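Local coordinates for uncharacterized protein (Methanosarcina mazei, PDB 3R6A), which is of unknown function but belongs to the glyoxalase/bleomycin resistance protein/dioxygenase superfamily and is found as a dimer, at residues Leu45-Ser49 / Thr50-Ile54; Asn18-Leu21 / Glu22-Glu26; Phe79-Phe82 / Leu83-Gly87. One frame throughout, in Å; residues are numbered along the deposited sequence.

Contact 1 (Leu45-Ser49 / Thr50-Ile54); sequences LAQIS and TILLI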
ATOM      1  N   LEU B  45     -14.407  -6.780  -1.657  1.00 14.43           N
ATOM      2  CA  LEU B  45     -12.989  -6.698  -1.983  1.00 15.93           C
ATOM      3  C   LEU B  45     -12.712  -6.867  -3.474  1.00 15.91           C
ATOM      4  O   LEU B  45     -13.196  -7.807  -4.098  1.00 16.68           O
ATOM      5  CB  LEU B  45     -12.226  -7.780  -1.217  1.00 15.83           C
ATOM      6  CG  LEU B  45     -10.704  -7.785  -1.369  1.00 18.55           C
ATOM      7  CD1 LEU B  45     -10.134  -6.538  -0.708  1.00 17.94           C
ATOM      8  CD2 LEU B  45     -10.120  -9.035  -0.732  1.00 18.12           C
ATOM      9  N   ALA B  46     -11.923  -5.955  -4.033  1.00 14.58           N
ATOM     10  CA  ALA B  46     -11.549  -6.029  -5.442  1.00 14.15           C
ATOM     11  C   ALA B  46     -10.058  -5.750  -5.574  1.00 14.59           C
ATOM     12  O   ALA B  46      -9.467  -5.080  -4.726  1.00 15.59           O
ATOM     13  CB  ALA B  46     -12.335  -5.007  -6.255  1.00 15.45           C
ATOM     14  N   GLN B  47      -9.437  -6.281  -6.621  1.00 14.08           N
ATOM     15  CA  GLN B  47      -8.023  -6.004  -6.845  1.00 13.20           C
ATOM     16  C   GLN B  47      -7.828  -5.535  -8.271  1.00 14.78           C
ATOM     17  O   GLN B  47      -8.315  -6.166  -9.209  1.00 15.71           O
ATOM     18  CB  GLN B  47      -7.147  -7.239  -6.614  1.00 13.31           C
ATOM     19  CG  GLN B  47      -5.645  -6.915  -6.750  1.00 14.73           C
ATOM     20  CD  GLN B  47      -4.746  -8.128  -6.601  1.00 16.36           C
ATOM     21  OE1 GLN B  47      -5.059  -9.057  -5.865  1.00 18.09           O
ATOM     22  NE2 GLN B  47      -3.608  -8.113  -7.294  1.00 16.00           N
ATOM     23  N   ILE B  48      -7.137  -4.414  -8.430  1.00 14.03           N
ATOM     24  CA  ILE B  48      -6.834  -3.881  -9.751  1.00 15.45           C
ATOM     25  C   ILE B  48      -5.347  -3.549  -9.685  1.00 14.30           C
ATOM     26  O   ILE B  48      -4.913  -2.810  -8.796  1.00 13.32           O
ATOM     27  CB  ILE B  48      -7.695  -2.640 -10.064  1.00 14.99           C
ATOM     28  CG1 ILE B  48      -7.342  -2.107 -11.454  1.00 19.45           C
ATOM     29  CG2 ILE B  48      -7.520  -1.590  -8.986  1.00 17.60           C
ATOM     30  CD1 ILE B  48      -8.390  -1.186 -12.030  1.00 20.01           C
ATOM     31  N   SER B  49      -4.565  -4.109 -10.607  1.00 14.60           N
ATOM     32  CA  SER B  49      -3.113  -3.933 -10.572  1.00 14.13           C
ATOM     33  C   SER B  49      -2.722  -4.448  -9.175  1.00 14.72           C
ATOM     34  O   SER B  49      -3.216  -5.502  -8.762  1.00 14.35           O
ATOM     35  CB  SER B  49      -2.724  -2.461 -10.740  1.00 15.17           C
ATOM     36  OG  SER B  49      -1.312  -2.318 -10.780  1.00 17.80           O
ATOM     37  N   THR B  50      -1.864  -3.725  -8.453  1.00 13.65           N
ATOM     38  CA  THR B  50      -1.459  -4.144  -7.103  1.00 14.30           C
ATOM     39  C   THR B  50      -2.197  -3.375  -6.012  1.00 15.16           C
ATOM     40  O   THR B  50      -1.709  -3.228  -4.890  1.00 15.37           O
ATOM     41  CB  THR B  50       0.072  -4.001  -6.875  1.00 14.87           C
ATOM     42  OG1 THR B  50       0.480  -2.643  -7.072  1.00 13.67           O
ATOM     43  CG2 THR B  50       0.825  -4.895  -7.844  1.00 17.43           C
ATOM     44  N   ILE B  51      -3.383  -2.890  -6.353  1.00 13.74           N
ATOM     45  CA  ILE B  51      -4.205  -2.158  -5.404  1.00 13.50           C
ATOM     46  C   ILE B  51      -5.384  -3.015  -4.961  1.00 14.85           C
ATOM     47  O   ILE B  51      -6.056  -3.620  -5.784  1.00 12.59           O
ATOM     48  CB  ILE B  51      -4.778  -0.879  -6.032  1.00 15.77           C
ATOM     49  CG1 ILE B  51      -3.647   0.099  -6.347  1.00 15.33           C
ATOM     50  CG2 ILE B  51      -5.781  -0.235  -5.082  1.00 17.42           C
ATOM     51  CD1 ILE B  51      -4.114   1.345  -7.039  1.00 19.82           C
ATOM     52  N   LEU B  52      -5.623  -3.060  -3.654  1.00 13.32           N
ATOM     53  CA  LEU B  52      -6.752  -3.797  -3.114  1.00 14.11           C
ATOM     54  C   LEU B  52      -7.770  -2.741  -2.728  1.00 14.50           C
ATOM     55  O   LEU B  52      -7.488  -1.886  -1.884  1.00 14.74           O
ATOM     56  CB  LEU B  52      -6.363  -4.593  -1.859  1.00 14.80           C
ATOM     57  CG  LEU B  52      -5.606  -5.912  -2.011  1.00 18.48           C
ATOM     58  CD1 LEU B  52      -5.290  -6.478  -0.627  1.00 20.85           C
ATOM     59  CD2 LEU B  52      -6.455  -6.903  -2.798  1.00 20.13           C
ATOM     60  N   LEU B  53      -8.936  -2.779  -3.367  1.00 13.42           N
ATOM     61  CA  LEU B  53     -10.008  -1.839  -3.068  1.00 14.90           C
ATOM     62  C   LEU B  53     -10.976  -2.512  -2.101  1.00 16.12           C
ATOM     63  O   LEU B  53     -11.554  -3.557  -2.414  1.00 14.34           O
ATOM     64  CB  LEU B  53     -10.754  -1.442  -4.346  1.00 16.83           C
ATOM     65  CG  LEU B  53     -10.043  -0.530  -5.338  1.00 20.64           C
ATOM     66  CD1 LEU B  53     -10.910  -0.372  -6.589  1.00 23.04           C
ATOM     67  CD2 LEU B  53      -9.781   0.834  -4.696  1.00 23.05           C
ATOM     68  N   ILE B  54     -11.136  -1.913  -0.924  1.00 14.38           N
ATOM     69  CA  ILE B  54     -12.028  -2.436   0.106  1.00 15.37           C
ATOM     70  C   ILE B  54     -13.184  -1.446   0.230  1.00 15.25           C
ATOM     71  O   ILE B  54     -12.968  -0.282   0.563  1.00 14.50           O
ATOM     72  CB  ILE B  54     -11.277  -2.546   1.446  1.00 17.01           C
ATOM     73  CG1 ILE B  54     -10.021  -3.402   1.249  1.00 19.82           C
ATOM     74  CG2 ILE B  54     -12.185  -3.148   2.514  1.00 17.96           C
ATOM     75  CD1 ILE B  54      -9.110  -3.445   2.448  1.00 21.10           C
TER

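Contact 2 (Asn18-Leu21 / Glu22-Glu26); sequences NPAL and EFYEE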
ATOM      1  N   ASN B  18     -18.210   0.068  -7.478  1.00 31.07           N
ATOM      2  CA  ASN B  18     -18.573   0.453  -8.842  1.00 33.02           C
ATOM      3  C   ASN B  18     -17.929   1.717  -9.410  1.00 32.87           C
ATOM      4  O   ASN B  18     -17.093   1.630 -10.311  1.00 32.28           O
ATOM      5  CB  ASN B  18     -20.095   0.532  -8.991  1.00 36.27           C
ATOM      6  CG  ASN B  18     -20.759  -0.821  -8.859  1.00 39.69           C
ATOM      7  OD1 ASN B  18     -20.232  -1.829  -9.334  1.00 41.91           O
ATOM      8  ND2 ASN B  18     -21.929  -0.853  -8.224  1.00 42.45           N
ATOM      9  N   PRO B  19     -18.304   2.904  -8.905  1.00 31.51           N
ATOM     10  CA  PRO B  19     -17.677   4.106  -9.464  1.00 29.80           C
ATOM     11  C   PRO B  19     -16.156   4.112  -9.300  1.00 27.13           C
ATOM     12  O   PRO B  19     -15.424   4.501 -10.213  1.00 26.58           O
ATOM     13  CB  PRO B  19     -18.358   5.237  -8.696  1.00 31.45           C
ATOM     14  CG  PRO B  19     -18.650   4.611  -7.374  1.00 31.65           C
ATOM     15  CD  PRO B  19     -19.166   3.247  -7.759  1.00 31.21           C
ATOM     16  N   ALA B  20     -15.684   3.673  -8.137  1.00 25.46           N
ATOM     17  CA  ALA B  20     -14.250   3.637  -7.873  1.00 23.22           C
ATOM     18  C   ALA B  20     -13.512   2.758  -8.882  1.00 21.50           C
ATOM     19  O   ALA B  20     -12.491   3.170  -9.437  1.00 20.51           O
ATOM     20  CB  ALA B  20     -13.989   3.143  -6.452  1.00 23.31           C
ATOM     21  N   LEU B  21     -14.019   1.551  -9.128  1.00 19.36           N
ATOM     22  CA  LEU B  21     -13.365   0.658 -10.080  1.00 20.77           C
ATOM     23  C   LEU B  21     -13.220   1.292 -11.458  1.00 21.92           C
ATOM     24  O   LEU B  21     -12.163   1.209 -12.084  1.00 21.59           O
ATOM     25  CB  LEU B  21     -14.135  -0.663 -10.212  1.00 23.76           C
ATOM     26  CG  LEU B  21     -13.794  -1.769  -9.214  1.00 24.82           C
ATOM     27  CD1 LEU B  21     -14.703  -2.961  -9.449  1.00 27.28           C
ATOM     28  CD2 LEU B  21     -12.330  -2.175  -9.368  1.00 26.86           C
ATOM     29  N   GLU B  22     -14.288   1.921 -11.934  1.00 21.38           N
ATOM     30  CA  GLU B  22     -14.246   2.559 -13.241  1.00 23.44           C
ATOM     31  C   GLU B  22     -13.086   3.546 -13.278  1.00 21.14           C
ATOM     32  O   GLU B  22     -12.327   3.587 -14.247  1.00 21.59           O
ATOM     33  CB  GLU B  22     -15.564   3.284 -13.524  1.00 27.29           C
ATOM     34  CG  GLU B  22     -15.585   4.077 -14.830  1.00 32.50           C
ATOM     35  CD  GLU B  22     -15.334   3.218 -16.059  1.00 37.19           C
ATOM     36  OE1 GLU B  22     -14.185   2.758 -16.248  1.00 39.87           O
ATOM     37  OE2 GLU B  22     -16.289   3.003 -16.840  1.00 39.51           O
ATOM     38  N   PHE B  23     -12.945   4.331 -12.213  1.00 18.19           N
ATOM     39  CA  PHE B  23     -11.872   5.310 -12.134  1.00 17.28           C
ATOM     40  C   PHE B  23     -10.499   4.651 -12.186  1.00 15.39           C
ATOM     41  O   PHE B  23      -9.642   5.053 -12.975  1.00 15.38           O
ATOM     42  CB  PHE B  23     -11.984   6.135 -10.848  1.00 18.06           C
ATOM     43  CG  PHE B  23     -10.818   7.058 -10.623  1.00 17.99           C
ATOM     44  CD1 PHE B  23     -10.659   8.208 -11.393  1.00 16.21           C
ATOM     45  CD2 PHE B  23      -9.856   6.756  -9.665  1.00 17.15           C
ATOM     46  CE1 PHE B  23      -9.561   9.042 -11.213  1.00 19.16           C
ATOM     47  CE2 PHE B  23      -8.751   7.587  -9.477  1.00 18.36           C
ATOM     48  CZ  PHE B  23      -8.601   8.731 -10.251  1.00 18.77           C
ATOM     49  N   TYR B  24     -10.279   3.643 -11.346  1.00 14.92           N
ATOM     50  CA  TYR B  24      -8.977   2.983 -11.342  1.00 13.81           C
ATOM     51  C   TYR B  24      -8.667   2.227 -12.624  1.00 14.96           C
ATOM     52  O   TYR B  24      -7.505   2.118 -13.008  1.00 14.13           O
ATOM     53  CB  TYR B  24      -8.846   2.072 -10.116  1.00 14.65           C
ATOM     54  CG  TYR B  24      -8.763   2.888  -8.849  1.00 13.63           C
ATOM     55  CD1 TYR B  24      -7.633   3.662  -8.571  1.00 13.49           C
ATOM     56  CD2 TYR B  24      -9.856   2.988  -7.992  1.00 14.49           C
ATOM     57  CE1 TYR B  24      -7.604   4.524  -7.478  1.00 14.38           C
ATOM     58  CE2 TYR B  24      -9.837   3.844  -6.902  1.00 14.00           C
ATOM     59  CZ  TYR B  24      -8.715   4.614  -6.652  1.00 15.68           C
ATOM     60  OH  TYR B  24      -8.723   5.502  -5.602  1.00 14.06           O
ATOM     61  N   GLU B  25      -9.692   1.710 -13.300  1.00 14.39           N
ATOM     62  CA  GLU B  25      -9.447   0.994 -14.549  1.00 14.95           C
ATOM     63  C   GLU B  25      -8.915   1.992 -15.571  1.00 16.15           C
ATOM     64  O   GLU B  25      -8.058   1.669 -16.394  1.00 15.80           O
ATOM     65  CB  GLU B  25     -10.739   0.328 -15.041  1.00 16.10           C
ATOM     66  CG  GLU B  25     -11.221  -0.757 -14.079  1.00 17.97           C
ATOM     67  CD  GLU B  25     -12.596  -1.304 -14.404  1.00 19.22           C
ATOM     68  OE1 GLU B  25     -13.405  -0.571 -15.007  1.00 19.35           O
ATOM     69  OE2 GLU B  25     -12.867  -2.465 -14.031  1.00 22.49           O
ATOM     70  N   GLU B  26      -9.412   3.220 -15.491  1.00 16.35           N
ATOM     71  CA  GLU B  26      -8.981   4.276 -16.397  1.00 18.31           C
ATOM     72  C   GLU B  26      -7.590   4.781 -16.012  1.00 17.42           C
ATOM     73  O   GLU B  26      -6.696   4.880 -16.856  1.00 17.18           O
ATOM     74  CB  GLU B  26      -9.977   5.434 -16.353  1.00 21.27           C
ATOM     75  CG  GLU B  26     -11.370   5.063 -16.837  1.00 29.67           C
ATOM     76  CD  GLU B  26     -11.471   5.026 -18.348  1.00 34.85           C
ATOM     77  OE1 GLU B  26     -10.647   4.341 -18.991  1.00 38.11           O
ATOM     78  OE2 GLU B  26     -12.384   5.686 -18.893  1.00 39.71           O
TER

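Contact 3 (Phe79-Phe82 / Leu83-Gly87); sequences FKTF and LEENG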
ATOM      1  N   PHE B  79       6.670 -17.713   6.908  1.00 22.95           N
ATOM      2  CA  PHE B  79       6.686 -16.334   7.392  1.00 21.22           C
ATOM      3  C   PHE B  79       6.301 -16.252   8.862  1.00 21.07           C
ATOM      4  O   PHE B  79       6.859 -15.456   9.611  1.00 20.54           O
ATOM      5  CB  PHE B  79       5.743 -15.465   6.552  1.00 20.41           C
ATOM      6  CG  PHE B  79       6.357 -14.977   5.271  1.00 18.51           C
ATOM      7  CD1 PHE B  79       7.174 -13.851   5.266  1.00 18.51           C
ATOM      8  CD2 PHE B  79       6.159 -15.668   4.079  1.00 19.47           C
ATOM      9  CE1 PHE B  79       7.791 -13.418   4.094  1.00 17.51           C
ATOM     10  CE2 PHE B  79       6.772 -15.243   2.897  1.00 18.44           C
ATOM     11  CZ  PHE B  79       7.589 -14.117   2.905  1.00 17.27           C
ATOM     12  N   LYS B  80       5.349 -17.081   9.276  1.00 21.66           N
ATOM     13  CA  LYS B  80       4.911 -17.085  10.665  1.00 22.64           C
ATOM     14  C   LYS B  80       6.102 -17.366  11.574  1.00 23.18           C
ATOM     15  O   LYS B  80       6.307 -16.677  12.573  1.00 23.33           O
ATOM     16  CB  LYS B  80       3.827 -18.147  10.874  1.00 23.15           C
ATOM     17  CG  LYS B  80       3.238 -18.182  12.274  1.00 24.48           C
ATOM     18  CD  LYS B  80       2.063 -19.153  12.335  1.00 27.16           C
ATOM     19  CE  LYS B  80       1.457 -19.215  13.729  1.00 29.47           C
ATOM     20  NZ  LYS B  80       2.408 -19.773  14.727  1.00 32.84           N
ATOM     21  N   THR B  81       6.886 -18.375  11.213  1.00 23.95           N
ATOM     22  CA  THR B  81       8.059 -18.752  11.989  1.00 24.21           C
ATOM     23  C   THR B  81       9.054 -17.597  12.055  1.00 23.90           C
ATOM     24  O   THR B  81       9.483 -17.198  13.133  1.00 25.27           O
ATOM     25  CB  THR B  81       8.752 -19.982  11.375  1.00 26.10           C
ATOM     26  OG1 THR B  81       7.823 -21.074  11.330  1.00 26.69           O
ATOM     27  CG2 THR B  81       9.970 -20.390  12.209  1.00 26.48           C
ATOM     28  N   PHE B  82       9.410 -17.055  10.895  1.00 23.77           N
ATOM     29  CA  PHE B  82      10.348 -15.940  10.833  1.00 22.61           C
ATOM     30  C   PHE B  82       9.859 -14.777  11.687  1.00 21.61           C
ATOM     31  O   PHE B  82      10.606 -14.221  12.490  1.00 21.31           O
ATOM     32  CB  PHE B  82      10.515 -15.458   9.387  1.00 23.43           C
ATOM     33  CG  PHE B  82      11.369 -14.227   9.254  1.00 24.68           C
ATOM     34  CD1 PHE B  82      12.757 -14.325   9.227  1.00 26.47           C
ATOM     35  CD2 PHE B  82      10.786 -12.964   9.194  1.00 23.96           C
ATOM     36  CE1 PHE B  82      13.553 -13.181   9.141  1.00 27.59           C
ATOM     37  CE2 PHE B  82      11.571 -11.814   9.109  1.00 25.55           C
ATOM     38  CZ  PHE B  82      12.958 -11.923   9.082  1.00 26.70           C
ATOM     39  N   LEU B  83       8.595 -14.412  11.508  1.00 21.65           N
ATOM     40  CA  LEU B  83       8.026 -13.292  12.244  1.00 21.14           C
ATOM     41  C   LEU B  83       8.057 -13.481  13.760  1.00 21.65           C
ATOM     42  O   LEU B  83       8.443 -12.571  14.493  1.00 21.48           O
ATOM     43  CB  LEU B  83       6.599 -13.035  11.754  1.00 20.64           C
ATOM     44  CG  LEU B  83       6.538 -12.471  10.325  1.00 20.51           C
ATOM     45  CD1 LEU B  83       5.136 -12.631   9.752  1.00 18.86           C
ATOM     46  CD2 LEU B  83       6.938 -10.997  10.342  1.00 20.84           C
ATOM     47  N   GLU B  84       7.668 -14.661  14.228  1.00 22.80           N
ATOM     48  CA  GLU B  84       7.662 -14.931  15.663  1.00 26.32           C
ATOM     49  C   GLU B  84       9.070 -14.900  16.250  1.00 26.95           C
ATOM     50  O   GLU B  84       9.253 -14.579  17.424  1.00 28.63           O
ATOM     51  CB  GLU B  84       7.021 -16.293  15.943  1.00 27.21           C
ATOM     52  CG  GLU B  84       5.589 -16.412  15.459  1.00 32.17           C
ATOM     53  CD  GLU B  84       4.998 -17.780  15.738  1.00 33.65           C
ATOM     54  OE1 GLU B  84       5.663 -18.789  15.420  1.00 35.68           O
ATOM     55  OE2 GLU B  84       3.869 -17.847  16.265  1.00 36.06           O
ATOM     56  N   GLU B  85      10.061 -15.239  15.433  1.00 28.34           N
ATOM     57  CA  GLU B  85      11.450 -15.248  15.884  1.00 30.42           C
ATOM     58  C   GLU B  85      12.090 -13.880  15.702  1.00 31.10           C
ATOM     59  O   GLU B  85      13.264 -13.685  16.023  1.00 31.18           O
ATOM     60  CB  GLU B  85      12.253 -16.291  15.100  1.00 33.33           C
ATOM     61  CG  GLU B  85      11.598 -17.660  15.057  1.00 37.85           C
ATOM     62  CD  GLU B  85      12.434 -18.691  14.328  1.00 39.63           C
ATOM     63  OE1 GLU B  85      12.989 -18.363  13.256  1.00 41.39           O
ATOM     64  OE2 GLU B  85      12.527 -19.836  14.821  1.00 42.47           O
ATOM     65  N   ASN B  86      11.321 -12.925  15.190  1.00 29.57           N
ATOM     66  CA  ASN B  86      11.858 -11.592  14.969  1.00 29.59           C
ATOM     67  C   ASN B  86      11.041 -10.447  15.561  1.00 29.51           C
ATOM     68  O   ASN B  86      10.901  -9.388  14.949  1.00 30.49           O
ATOM     69  CB  ASN B  86      12.090 -11.383  13.472  1.00 29.04           C
ATOM     70  CG  ASN B  86      13.327 -12.111  12.971  1.00 30.57           C
ATOM     71  OD1 ASN B  86      14.452 -11.644  13.154  1.00 31.62           O
ATOM     72  ND2 ASN B  86      13.127 -13.269  12.355  1.00 29.29           N
ATOM     73  N   GLY B  87      10.501 -10.676  16.756  1.00 28.15           N
ATOM     74  CA  GLY B  87       9.743  -9.652  17.458  1.00 27.53           C
ATOM     75  C   GLY B  87       8.343  -9.302  16.988  1.00 26.49           C
ATOM     76  O   GLY B  87       7.773  -8.310  17.443  1.00 25.55           O
TER

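Contact 1 (Leu45-Ser49 / Thr50-Ile54)
Ala46 and Leu53 face each other as an antiparallel hydrogen-bonded pair. Ala46 N gives to Leu53 O at 2.9 Å, and Leu53 N returns a bond to Ala46 O at 2.7 Å. Ile48 and Ile51 repeat the pattern. There Ile51 N reaches Ile48 O at 2.9 Å. This bond closes a type II' beta turn with Ser49 and Thr50 at its corners. Ser49 takes the positive phi that such a turn needs.

Two faces are formed. On one, Leu45 and Ile54 lie side by side, with Leu45 CD1 3.7 Å from Ile54 CG1. Beside them, Leu52 CD2 packs 3.9 Å from Gln47 CB. Gln47 CG stands anti to the backbone N (chi1 -176°) and the chain runs on extended. The Gln47 amide reaches forward along its own strand, toward the turn. Gln47 NE2 bonds Ser49 O at 3.0 Å, with the oxygen in the amide plane of Gln47. This ties the side chain to the turn. On the other face, Ile48 CG2 meets Ile51 CB at 4.1 Å, next to Ala46 and Leu53.

Further out, Leu53 packs on Leu21 and Tyr24 of helix 17-27, and Leu52 on Leu9 of strand 5-14. The turn touches Ile8 of the second subunit. The whole is a beta hairpin closed by a two-residue type II' turn, within the mixed sheet of a glyoxalase-superfamily fold.

Contact 2 (Asn18-Leu21 / Glu22-Glu26)
Ala20 and Tyr24 meet one turn apart on helix 17-27, which covers the hairpin of strands 44-48 and 51-55 in this glyoxalase-superfamily fold. Four successive backbone bonds of the i to i+4 type hold the segment as a regular alpha helix. Glu22 N reaches Asn18 O at 3.3 Å, and Phe23 N reaches Pro19 O at 3.2 Å. Tyr24 N follows on Ala20 O at 3.0 Å. Glu25 N to Leu21 O is the shortest, at 2.8 Å.

The apolar contacts are few. Ala20 CB lies 4.2 Å from Tyr24 CE2. Tyr24 has CG anti to its carbonyl carbon (chi1 -69°), which leans the ring back along the helix toward Ala20. Tyr24 also touches Ile48. Phe23 turns the other way at chi1, to 173°. Even so, Phe23 CD2 comes over the centre of one Tyr24 ring face, 3.7 Å above the plane, while Tyr24 CZ lies at the edge of the Phe23 ring.

These rings belong to the dimer interface. Phe23 meets His107 of the second subunit edge-to-face and packs on Leu83 of that subunit. Tyr24 OH is hydrogen-bonded to both Asp109 OD2 and His107 ND1 of the second subunit, so the polar end of this buried side chain is satisfied across the interface.

The side chain of Glu25 folds back over the preceding turn. Glu25 CG lies 3.0 Å from Leu21 O, the carbonyl that accepts the Glu25 backbone bond.

Contact 3 (Phe79-Phe82 / Leu83-Gly87)
Phe82 and Asn86 meet where helix 76-84 gives way to a loop. Asn86 CG lies anti to the carbonyl carbon (chi1 -76°), which turns the amide back to the last helical turn. Asn86 ND2 gives a hydrogen bond to Phe82 O at 2.7 Å. The bond is nearly straight at the hydrogen, and the oxygen sits nearly in the amide plane of Asn86. The donor is tilted from the carbonyl plane of Phe82. Asn86 ND2 also lies over one face of the Phe82 ring, offset toward the rim, 3.2 Å from Phe82 CE1. The ring and amide planes are 32° apart, so the two groups are neither stacked flat nor perpendicular. Phe82 O also takes a weak bond from Glu85 N. One carbonyl thus receives a side-chain and a backbone donor.

Lys80 and Glu84 form a salt bridge one turn apart. The lysine chain is extended until its last torsion, where chi4 (-65°) swings NZ toward the glutamate. Lys80 NZ comes to 2.9 Å from Glu84 OE2, approaching from above the carboxylate plane. The extended glutamate chain carries the carboxylate back toward Lys80. Glu84 N bonds Lys80 O at 2.9 Å, so backbone and side chains link the same pair.

On the buried side, Leu83 N bonds Phe79 O at 2.8 Å, and Leu83 CD1 lies 4.3 Å from Phe79 CB. Both residues pack on Met103 of strand 100-106. Across the dimer, Phe79 and Phe82 touch Leu27 of the second subunit, and Asn86 touches Phe23 of that subunit. This is a helix C-terminus with a side-chain amide bonded to a last-turn carbonyl, placed at the subunit interface of the glyoxalase-superfamily fold.

Along the chain contact 2 comes first, then contact 1, then contact 3, and all belong to the one glyoxalase-superfamily fold. Contacts 1 and 2 are neighbours, with centres 11 Å apart. Helix 17-27 packs directly on the hairpin of strands 44-48 and 51-55, and Ile48 CD1 comes to 3.4 Å from Glu25 N. Contact 3 lies on the opposite side of the chain's centre, in helix 76-84. Its centre is about 27 Å from that of contact 1 and 37 Å from that of contact 2. Across the dimer, helix 17-27 of one subunit lies against helix 76-84 of the other. Contact 1 also reaches the second subunit, through its turn, so all three contacts border the interface.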